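Local coordinates for cerato-platanin-like protein (Moniliophthora perniciosa, PDB 3SUM) that is of unknown function but belongs to the cerato-platanins, small secreted fungal proteins built on a double-psi beta barrel, at residues N2-K10 and G106-A117; K65-A73 and N96-E105. One frame throughout, in Å; residues are numbered along the deposited sequence.

Contact 1: residues N2-K10 and G106-A117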
loop_
_atom_site.group_PDB
_atom_site.type_symbol
_atom_site.label_atom_id
_atom_site.label_comp_id
_atom_site.label_asym_id
_atom_site.label_seq_id
_atom_site.Cartn_x
_atom_site.Cartn_y
_atom_site.Cartn_z
ATOM N N ASN A 2 -5.330 15.843 -3.298
ATOM C CA ASN A 2 -5.750 15.982 -1.867
ATOM C C ASN A 2 -5.823 14.573 -1.257
ATOM O O ASN A 2 -6.875 14.238 -0.692
ATOM C CB ASN A 2 -7.164 16.566 -1.788
ATOM C CG ASN A 2 -7.564 17.064 -0.348
ATOM O OD1 ASN A 2 -8.244 18.101 -0.227
ATOM N ND2 ASN A 2 -7.148 16.334 0.731
ATOM N N TRP A 3 -4.770 13.752 -1.370
ATOM C CA TRP A 3 -4.819 12.412 -0.788
ATOM C C TRP A 3 -4.488 12.493 0.669
ATOM O O TRP A 3 -3.622 13.283 1.059
ATOM C CB TRP A 3 -3.863 11.415 -1.523
ATOM C CG TRP A 3 -4.373 10.841 -2.909
ATOM C CD1 TRP A 3 -4.079 11.306 -4.159
ATOM C CD2 TRP A 3 -5.206 9.702 -3.092
ATOM N NE1 TRP A 3 -4.651 10.518 -5.105
ATOM C CE2 TRP A 3 -5.348 9.511 -4.473
ATOM C CE3 TRP A 3 -5.760 8.749 -2.211
ATOM C CZ2 TRP A 3 -6.047 8.461 -4.996
ATOM C CZ3 TRP A 3 -6.523 7.718 -2.750
ATOM C CH2 TRP A 3 -6.659 7.594 -4.128
ATOM N N LEU A 4 -5.209 11.711 1.475
ATOM C CA LEU A 4 -4.970 11.538 2.931
ATOM C C LEU A 4 -4.418 10.133 3.130
ATOM O O LEU A 4 -4.724 9.206 2.364
ATOM C CB LEU A 4 -6.297 11.603 3.749
ATOM C CG LEU A 4 -7.090 12.907 3.703
ATOM C CD1 LEU A 4 -8.246 12.786 4.719
ATOM C CD2 LEU A 4 -6.191 14.049 4.134
ATOM N N ILE A 5 -3.629 9.944 4.193
ATOM C CA ILE A 5 -3.316 8.583 4.550
ATOM C C ILE A 5 -3.575 8.446 6.073
ATOM O O ILE A 5 -3.317 9.383 6.853
ATOM C CB ILE A 5 -1.881 8.228 4.213
ATOM C CG1 ILE A 5 -1.655 6.705 4.468
ATOM C CG2 ILE A 5 -0.855 9.221 4.920
ATOM C CD1 ILE A 5 -0.666 6.093 3.588
ATOM N N LYS A 6 -4.079 7.311 6.471
ATOM C CA LYS A 6 -4.303 6.987 7.868
ATOM C C LYS A 6 -3.651 5.623 7.998
ATOM O O LYS A 6 -3.299 4.997 7.014
ATOM C CB LYS A 6 -5.817 6.805 8.118
ATOM C CG LYS A 6 -6.531 8.201 8.086
ATOM C CD LYS A 6 -8.088 7.939 8.047
ATOM C CE LYS A 6 -8.927 9.211 7.819
ATOM N NZ LYS A 6 -8.745 10.119 9.037
ATOM N N TRP A 7 -3.432 5.207 9.228
ATOM C CA TRP A 7 -2.805 3.952 9.428
ATOM C C TRP A 7 -3.737 3.003 10.162
ATOM O O TRP A 7 -4.631 3.403 10.912
ATOM C CB TRP A 7 -1.435 4.117 10.122
ATOM C CG TRP A 7 -1.454 4.759 11.499
ATOM C CD1 TRP A 7 -1.223 6.058 11.786
ATOM C CD2 TRP A 7 -1.686 4.104 12.735
ATOM N NE1 TRP A 7 -1.289 6.246 13.135
ATOM C CE2 TRP A 7 -1.617 5.064 13.736
ATOM C CE3 TRP A 7 -2.000 2.774 13.084
ATOM C CZ2 TRP A 7 -1.795 4.757 15.117
ATOM C CZ3 TRP A 7 -2.158 2.459 14.439
ATOM C CH2 TRP A 7 -2.076 3.444 15.441
ATOM N N ASP A 8 -3.439 1.733 9.981
ATOM C CA ASP A 8 -4.244 0.633 10.516
ATOM C C ASP A 8 -3.336 -0.576 10.485
ATOM O O ASP A 8 -2.811 -0.972 9.444
ATOM C CB ASP A 8 -5.478 0.373 9.605
ATOM C CG ASP A 8 -6.467 -0.676 10.142
ATOM O OD1 ASP A 8 -6.135 -1.540 10.924
ATOM O OD2 ASP A 8 -7.606 -0.709 9.619
ATOM N N ASP A 9 -3.280 -1.230 11.636
ATOM C CA ASP A 9 -2.522 -2.427 11.859
ATOM C C ASP A 9 -2.923 -3.552 10.944
ATOM O O ASP A 9 -2.088 -4.395 10.602
ATOM C CB ASP A 9 -2.788 -2.854 13.317
ATOM C CG ASP A 9 -1.966 -4.077 13.732
ATOM O OD1 ASP A 9 -0.767 -3.858 14.035
ATOM O OD2 ASP A 9 -2.537 -5.201 13.774
ATOM N N LYS A 10 -4.187 -3.559 10.471
ATOM C CA LYS A 10 -4.630 -4.616 9.558
ATOM C C LYS A 10 -3.639 -4.882 8.420
ATOM O O LYS A 10 -3.376 -6.007 8.015
ATOM C CB LYS A 10 -6.000 -4.222 8.896
ATOM C CG LYS A 10 -6.516 -5.327 7.990
ATOM C CD LYS A 10 -7.948 -4.928 7.430
ATOM C CE LYS A 10 -8.577 -6.010 6.544
ATOM N NZ LYS A 10 -9.879 -5.557 5.762
ATOM N N GLY A 106 2.612 12.026 11.002
ATOM C CA GLY A 106 1.421 11.341 10.519
ATOM C C GLY A 106 0.987 10.262 11.473
ATOM O O GLY A 106 -0.226 10.075 11.702
ATOM N N TYR A 107 1.976 9.553 12.026
ATOM C CA TYR A 107 1.665 8.439 12.891
ATOM C C TYR A 107 1.045 8.947 14.190
ATOM O O TYR A 107 0.067 8.388 14.652
ATOM C CB TYR A 107 2.921 7.633 13.188
ATOM C CG TYR A 107 2.742 6.592 14.240
ATOM C CD1 TYR A 107 1.933 5.478 14.013
ATOM C CD2 TYR A 107 3.432 6.696 15.455
ATOM C CE1 TYR A 107 1.784 4.506 15.010
ATOM C CE2 TYR A 107 3.274 5.742 16.464
ATOM C CZ TYR A 107 2.490 4.660 16.205
ATOM O OH TYR A 107 2.380 3.736 17.180
ATOM N N ASP A 108 1.659 9.973 14.786
ATOM C CA ASP A 108 1.198 10.459 16.084
ATOM C C ASP A 108 -0.177 11.089 15.931
ATOM O O ASP A 108 -1.043 10.907 16.787
ATOM C CB ASP A 108 2.123 11.497 16.594
ATOM C CG ASP A 108 3.470 10.914 17.023
ATOM O OD1 ASP A 108 3.608 9.691 17.142
ATOM O OD2 ASP A 108 4.361 11.733 17.240
ATOM N N TRP A 109 -0.399 11.774 14.824
ATOM C CA TRP A 109 -1.736 12.366 14.665
ATOM C C TRP A 109 -2.794 11.343 14.235
ATOM O O TRP A 109 -4.033 11.450 14.553
ATOM C CB TRP A 109 -1.670 13.526 13.636
ATOM C CG TRP A 109 -3.024 14.259 13.602
ATOM C CD1 TRP A 109 -3.910 14.310 12.542
ATOM C CD2 TRP A 109 -3.609 15.002 14.666
ATOM N NE1 TRP A 109 -4.988 15.081 12.902
ATOM C CE2 TRP A 109 -4.856 15.495 14.196
ATOM C CE3 TRP A 109 -3.217 15.297 15.983
ATOM C CZ2 TRP A 109 -5.718 16.270 15.003
ATOM C CZ3 TRP A 109 -4.085 16.102 16.803
ATOM C CH2 TRP A 109 -5.308 16.566 16.293
ATOM N N GLY A 110 -2.328 10.443 13.388
ATOM C CA GLY A 110 -3.039 9.299 12.891
ATOM C C GLY A 110 -3.602 9.530 11.467
ATOM O O GLY A 110 -4.039 8.564 10.794
ATOM N N THR A 111 -3.616 10.786 11.017
ATOM C CA THR A 111 -4.048 11.063 9.650
ATOM C C THR A 111 -3.023 12.062 9.164
ATOM O O THR A 111 -2.668 12.992 9.912
ATOM C CB THR A 111 -5.436 11.766 9.632
ATOM O OG1 THR A 111 -6.414 10.932 10.258
ATOM C CG2 THR A 111 -5.898 12.077 8.171
ATOM N N ALA A 112 -2.591 11.919 7.927
ATOM C CA ALA A 112 -1.629 12.878 7.316
ATOM C C ALA A 112 -2.113 13.163 5.893
ATOM O O ALA A 112 -2.636 12.289 5.231
ATOM C CB ALA A 112 -0.200 12.214 7.265
ATOM N N GLN A 113 -1.882 14.381 5.415
ATOM C CA GLN A 113 -2.192 14.679 4.041
ATOM C C GLN A 113 -0.921 14.418 3.257
ATOM O O GLN A 113 0.164 14.751 3.751
ATOM C CB GLN A 113 -2.611 16.123 3.954
ATOM C CG GLN A 113 -3.565 16.382 5.080
ATOM C CD GLN A 113 -4.513 17.436 4.735
ATOM O OE1 GLN A 113 -5.008 17.479 3.588
ATOM N NE2 GLN A 113 -4.780 18.330 5.717
ATOM N N LEU A 114 -1.088 13.797 2.078
ATOM C CA LEU A 114 0.040 13.484 1.207
ATOM C C LEU A 114 0.350 14.611 0.322
ATOM O O LEU A 114 -0.548 15.323 -0.061
ATOM C CB LEU A 114 -0.232 12.264 0.373
ATOM C CG LEU A 114 -0.424 11.019 1.217
ATOM C CD1 LEU A 114 -0.695 9.831 0.213
ATOM C CD2 LEU A 114 0.826 10.707 2.094
ATOM N N PHE A 115 1.634 14.776 -0.032
ATOM C CA PHE A 115 1.973 15.710 -1.108
ATOM C C PHE A 115 1.398 15.248 -2.435
ATOM O O PHE A 115 0.849 16.065 -3.197
ATOM C CB PHE A 115 3.499 15.848 -1.280
ATOM C CG PHE A 115 3.839 16.766 -2.390
ATOM C CD1 PHE A 115 4.139 16.264 -3.633
ATOM C CD2 PHE A 115 3.697 18.137 -2.220
ATOM C CE1 PHE A 115 4.389 17.063 -4.694
ATOM C CE2 PHE A 115 3.984 18.993 -3.299
ATOM C CZ PHE A 115 4.291 18.452 -4.535
ATOM N N SER A 116 1.479 13.934 -2.725
ATOM C CA SER A 116 1.006 13.458 -4.019
ATOM C C SER A 116 0.869 11.961 -3.890
ATOM O O SER A 116 1.477 11.367 -2.978
ATOM C CB SER A 116 2.027 13.742 -5.120
ATOM O OG SER A 116 3.273 13.096 -4.779
ATOM N N ALA A 117 0.113 11.365 -4.800
ATOM C CA ALA A 117 0.020 9.915 -4.931
ATOM C C ALA A 117 -0.302 9.692 -6.367
ATOM O O ALA A 117 -1.231 10.341 -6.905
ATOM C CB ALA A 117 -1.148 9.345 -4.082
HETATM O O HOH W 1 -2.182 14.259 -2.516
HETATM O O HOH W 2 -4.829 6.226 11.899
#

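Contact 2: residues K65-A73 and N96-E105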
loop_
_atom_site.group_PDB
_atom_site.type_symbol
_atom_site.label_atom_id
_atom_site.label_comp_id
_atom_site.label_asym_id
_atom_site.label_seq_id
_atom_site.Cartn_x
_atom_site.Cartn_y
_atom_site.Cartn_z
ATOM N N LYS A 65 2.953 5.397 -5.845
ATOM C CA LYS A 65 4.007 6.086 -5.157
ATOM C C LYS A 65 3.390 7.199 -4.333
ATOM O O LYS A 65 2.658 8.050 -4.862
ATOM C CB LYS A 65 4.949 6.717 -6.194
ATOM C CG LYS A 65 6.144 7.293 -5.395
ATOM C CD LYS A 65 7.190 7.879 -6.338
ATOM C CE LYS A 65 7.063 9.375 -6.460
ATOM N NZ LYS A 65 8.329 9.930 -7.092
ATOM N N LEU A 66 3.692 7.253 -3.037
ATOM C CA LEU A 66 3.094 8.259 -2.180
ATOM C C LEU A 66 4.236 9.183 -1.748
ATOM O O LEU A 66 5.368 8.699 -1.525
ATOM C CB LEU A 66 2.524 7.625 -0.898
ATOM C CG LEU A 66 1.579 6.429 -1.031
ATOM C CD1 LEU A 66 1.001 5.989 0.304
ATOM C CD2 LEU A 66 0.463 6.830 -2.086
ATOM N N ARG A 67 3.964 10.478 -1.644
ATOM C CA ARG A 67 4.987 11.391 -1.077
ATOM C C ARG A 67 4.407 12.139 0.110
ATOM O O ARG A 67 3.239 12.583 0.088
ATOM C CB ARG A 67 5.438 12.463 -2.099
ATOM C CG ARG A 67 6.237 11.951 -3.307
ATOM C CD ARG A 67 6.690 13.205 -4.169
ATOM N NE ARG A 67 7.734 12.918 -5.169
ATOM C CZ ARG A 67 9.051 12.821 -4.917
ATOM N NH1 ARG A 67 9.527 12.939 -3.681
ATOM N NH2 ARG A 67 9.915 12.612 -5.912
ATOM N N TYR A 68 5.203 12.242 1.160
ATOM C CA TYR A 68 4.925 13.141 2.259
ATOM C C TYR A 68 6.205 13.908 2.511
ATOM O O TYR A 68 7.266 13.288 2.770
ATOM C CB TYR A 68 4.572 12.337 3.504
ATOM C CG TYR A 68 4.270 13.215 4.676
ATOM C CD1 TYR A 68 2.961 13.714 4.868
ATOM C CD2 TYR A 68 5.255 13.457 5.651
ATOM C CE1 TYR A 68 2.658 14.496 5.967
ATOM C CE2 TYR A 68 4.971 14.219 6.766
ATOM C CZ TYR A 68 3.673 14.710 6.950
ATOM O OH TYR A 68 3.390 15.504 8.068
ATOM N N LYS A 69 6.111 15.243 2.443
ATOM C CA LYS A 69 7.270 16.095 2.600
ATOM C C LYS A 69 8.399 15.520 1.738
ATOM O O LYS A 69 8.217 15.417 0.505
ATOM C CB LYS A 69 7.560 16.348 4.070
ATOM C CG LYS A 69 6.407 17.169 4.732
ATOM C CD LYS A 69 6.751 17.458 6.165
ATOM C CE LYS A 69 5.582 18.324 6.803
ATOM N NZ LYS A 69 5.857 18.827 8.222
ATOM N N GLY A 70 9.539 15.195 2.321
ATOM C CA GLY A 70 10.660 14.694 1.528
ATOM C C GLY A 70 10.767 13.166 1.502
ATOM O O GLY A 70 11.815 12.635 1.138
ATOM N N ASN A 71 9.715 12.466 1.923
ATOM C CA ASN A 71 9.682 10.997 1.951
ATOM C C ASN A 71 8.787 10.470 0.841
ATOM O O ASN A 71 7.859 11.148 0.395
ATOM C CB ASN A 71 9.134 10.489 3.262
ATOM C CG ASN A 71 9.860 11.096 4.476
ATOM O OD1 ASN A 71 11.024 11.461 4.403
ATOM N ND2 ASN A 71 9.155 11.230 5.562
ATOM N N HIS A 72 9.031 9.247 0.437
ATOM C CA HIS A 72 8.110 8.602 -0.477
ATOM C C HIS A 72 8.111 7.111 -0.198
ATOM O O HIS A 72 8.983 6.577 0.518
ATOM C CB HIS A 72 8.475 8.901 -1.937
ATOM C CG HIS A 72 9.762 8.261 -2.397
ATOM N ND1 HIS A 72 11.001 8.847 -2.172
ATOM C CD2 HIS A 72 10.004 7.125 -3.101
ATOM C CE1 HIS A 72 11.947 8.093 -2.709
ATOM N NE2 HIS A 72 11.371 7.033 -3.266
ATOM N N ALA A 73 7.073 6.440 -0.686
ATOM C CA ALA A 73 6.998 5.023 -0.557
ATOM C C ALA A 73 6.214 4.461 -1.710
ATOM O O ALA A 73 5.369 5.159 -2.290
ATOM C CB ALA A 73 6.300 4.627 0.818
ATOM N N ASN A 96 6.830 5.501 8.779
ATOM C CA ASN A 96 8.023 5.889 8.080
ATOM C C ASN A 96 7.757 6.928 7.007
ATOM O O ASN A 96 8.553 7.850 6.855
ATOM C CB ASN A 96 8.769 4.680 7.584
ATOM C CG ASN A 96 9.158 3.748 8.759
ATOM O OD1 ASN A 96 9.454 4.235 9.864
ATOM N ND2 ASN A 96 9.085 2.448 8.556
ATOM N N LEU A 97 6.625 6.839 6.307
ATOM C CA LEU A 97 6.425 7.802 5.212
ATOM C C LEU A 97 6.235 9.212 5.783
ATOM O O LEU A 97 6.580 10.204 5.119
ATOM C CB LEU A 97 5.132 7.449 4.479
ATOM C CG LEU A 97 4.594 8.358 3.389
ATOM C CD1 LEU A 97 5.613 8.635 2.203
ATOM C CD2 LEU A 97 3.251 7.687 2.872
ATOM N N THR A 98 5.651 9.313 6.982
ATOM C CA THR A 98 5.083 10.583 7.453
ATOM C C THR A 98 5.828 11.065 8.657
ATOM O O THR A 98 5.347 11.890 9.415
ATOM C CB THR A 98 3.592 10.514 7.773
ATOM O OG1 THR A 98 3.394 9.606 8.880
ATOM C CG2 THR A 98 2.805 10.049 6.571
ATOM N N THR A 99 7.058 10.582 8.790
ATOM C CA THR A 99 7.998 11.134 9.764
ATOM C C THR A 99 8.870 12.173 9.044
ATOM O O THR A 99 9.356 11.932 7.934
ATOM C CB THR A 99 8.913 10.004 10.266
ATOM O OG1 THR A 99 8.119 9.105 11.053
ATOM C CG2 THR A 99 10.012 10.603 11.158
ATOM N N PHE A 100 9.048 13.326 9.661
ATOM C CA PHE A 100 9.816 14.403 9.089
ATOM C C PHE A 100 10.892 14.812 10.121
ATOM O O PHE A 100 10.578 15.289 11.201
ATOM C CB PHE A 100 8.928 15.596 8.762
ATOM C CG PHE A 100 9.721 16.768 8.174
ATOM C CD1 PHE A 100 10.331 16.643 6.910
ATOM C CD2 PHE A 100 9.916 17.927 8.918
ATOM C CE1 PHE A 100 11.076 17.680 6.377
ATOM C CE2 PHE A 100 10.640 18.996 8.369
ATOM C CZ PHE A 100 11.203 18.882 7.107
ATOM N N ASN A 101 12.138 14.539 9.761
ATOM C CA ASN A 101 13.301 14.890 10.571
ATOM C C ASN A 101 13.064 14.400 11.981
ATOM O O ASN A 101 13.154 15.154 12.902
ATOM C CB ASN A 101 13.539 16.413 10.510
ATOM C CG ASN A 101 13.993 16.869 9.151
ATOM O OD1 ASN A 101 14.379 16.064 8.316
ATOM N ND2 ASN A 101 14.005 18.176 8.928
ATOM N N GLY A 102 12.672 13.118 12.129
ATOM C CA GLY A 102 12.517 12.519 13.438
ATOM C C GLY A 102 11.134 12.673 14.061
ATOM O O GLY A 102 10.806 11.992 15.043
ATOM N N ALA A 103 10.292 13.558 13.536
ATOM C CA ALA A 103 8.978 13.711 14.149
ATOM C C ALA A 103 7.948 12.840 13.402
ATOM O O ALA A 103 7.771 12.999 12.215
ATOM C CB ALA A 103 8.550 15.192 14.160
ATOM N N PRO A 104 7.306 11.899 14.096
ATOM C CA PRO A 104 6.361 11.022 13.422
ATOM C C PRO A 104 5.058 11.731 13.271
ATOM O O PRO A 104 4.080 11.346 13.881
ATOM C CB PRO A 104 6.232 9.806 14.404
ATOM C CG PRO A 104 7.518 9.912 15.341
ATOM C CD PRO A 104 7.622 11.436 15.476
ATOM N N GLU A 105 5.032 12.773 12.458
ATOM C CA GLU A 105 3.828 13.596 12.335
ATOM C C GLU A 105 2.557 12.839 12.036
ATOM O O GLU A 105 1.525 13.030 12.696
ATOM C CB GLU A 105 4.089 14.640 11.244
ATOM C CG GLU A 105 5.339 15.517 11.587
ATOM C CD GLU A 105 5.668 16.505 10.509
ATOM O OE1 GLU A 105 5.238 16.304 9.346
ATOM O OE2 GLU A 105 6.330 17.481 10.824
#

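Contact 1: residues N2-K10 and G106-A117
I5 and A112 form the hydrogen-bonded pair where strand 4-7 runs antiparallel to strand 111-113, an outermost strand of the double-psi beta barrel's mixed sheet; strand 86-89 flanks 4-7 on its other side. I5 N donates to A112 O and A112 N back to I5 O, and beyond them L114 N reaches W3 O at 2.8 Å in a nearly straight bond (171°). L4 and Q113 make the non-hydrogen-bonded pair next to them.

A water bridges the backbones at each end, from W3 N to L114 O and from W7 N to G110 O.

K6 lies alongside T111, its chain bending at the last torsion (chi4 -66°) so that NZ donates to T111 OG1 at 2.8 Å. W7 NE1 donates to Y107 O at 3.0 Å, on a lone pair in the carbonyl plane, while the Y107 ring passes obliquely over one indole face, planes 35° apart.

A117 CB rests over the pyrrole ring of W3, 3.7 Å from its centroid. I5 CG2 meets L114 CD2 at 3.6 Å on the face that also carries A112, turned inward to L66.

Backbone bonds thus set the register, K6-T111 and W7-Y107 add polar bonds, and I5, A112 and L114 pack inward.

Contact 2: residues K65-A73 and N96-E105
The Y68 ring is sandwiched: T98 CB sits over the centre of one face, 4.0 Å from the centroid in a CH-pi contact, and K69 CG lies over the opposite face, offset toward the rim. At the ring's edge, in its plane, is E105 OE1, whose carboxylate stands almost perpendicular to the ring. The F100 ring takes K69 CD over a face, again a CH-pi contact, as the lysine chain crosses it at about a right angle, with N101 ND2 above the opposite face, offset toward the rim.

These groups gather where a beta hairpin of the double-psi barrel, closed by a type II' turn from Y68 to N71, meets the end of helix 91-97 and the loop that follows. With Y68 CG anti to the backbone N (chi1 -180°), the ring extends over T98 to the carboxylate. L97 lays its branched end against the face of the hairpin, across both strands: CD2 packs on L66 CD1 at 3.8 Å, and CD1 approaches H72 CA.

N71 supplies the polar link to the helix end. Its ND2 donates to L97 O at 2.8 Å, with the oxygen in the amide plane although the nitrogen stands well above the carbonyl plane, and to T99 O through a very short bond of 2.5 Å. An alanine here would remove the amide nitrogen and is likely to leave the L97 and T99 carbonyls without their mate, allowing the loop after the helix to shift against the hairpin. T98 OG1 and T99 OG1 instead bond back to V94 O and K95 O within the helix.

K69 NZ straddles the E105 carboxylate, with a weak bond to OE2 and a 2.8 Å salt bridge on the syn lone pair of OE1, which also receives Y68 OH in a very short bond of 2.4 Å.

In the fold
Contact 2 is nested inside the chain loop that contact 1 closes, and their centres lie about 10 Å apart on the same side of the molecule. They meet directly through the sheet: strand 63-68 neighbours strand 116-120, and R67 lies opposite both F115 and S116 in a classic beta bulge, with probable hydrogen bonds from F115 N to R67 O (2.7 Å) and from R67 N to S116 O (3.0 Å). Q113 O also packs on Y68 CD1 at 3.2 Å. The helices 91-97 and 105-109 follow each other in the chain, and E105 of contact 2 runs straight into G106 of contact 1. I5 touches both L66 and T98, giving the two contacts a shared buried side.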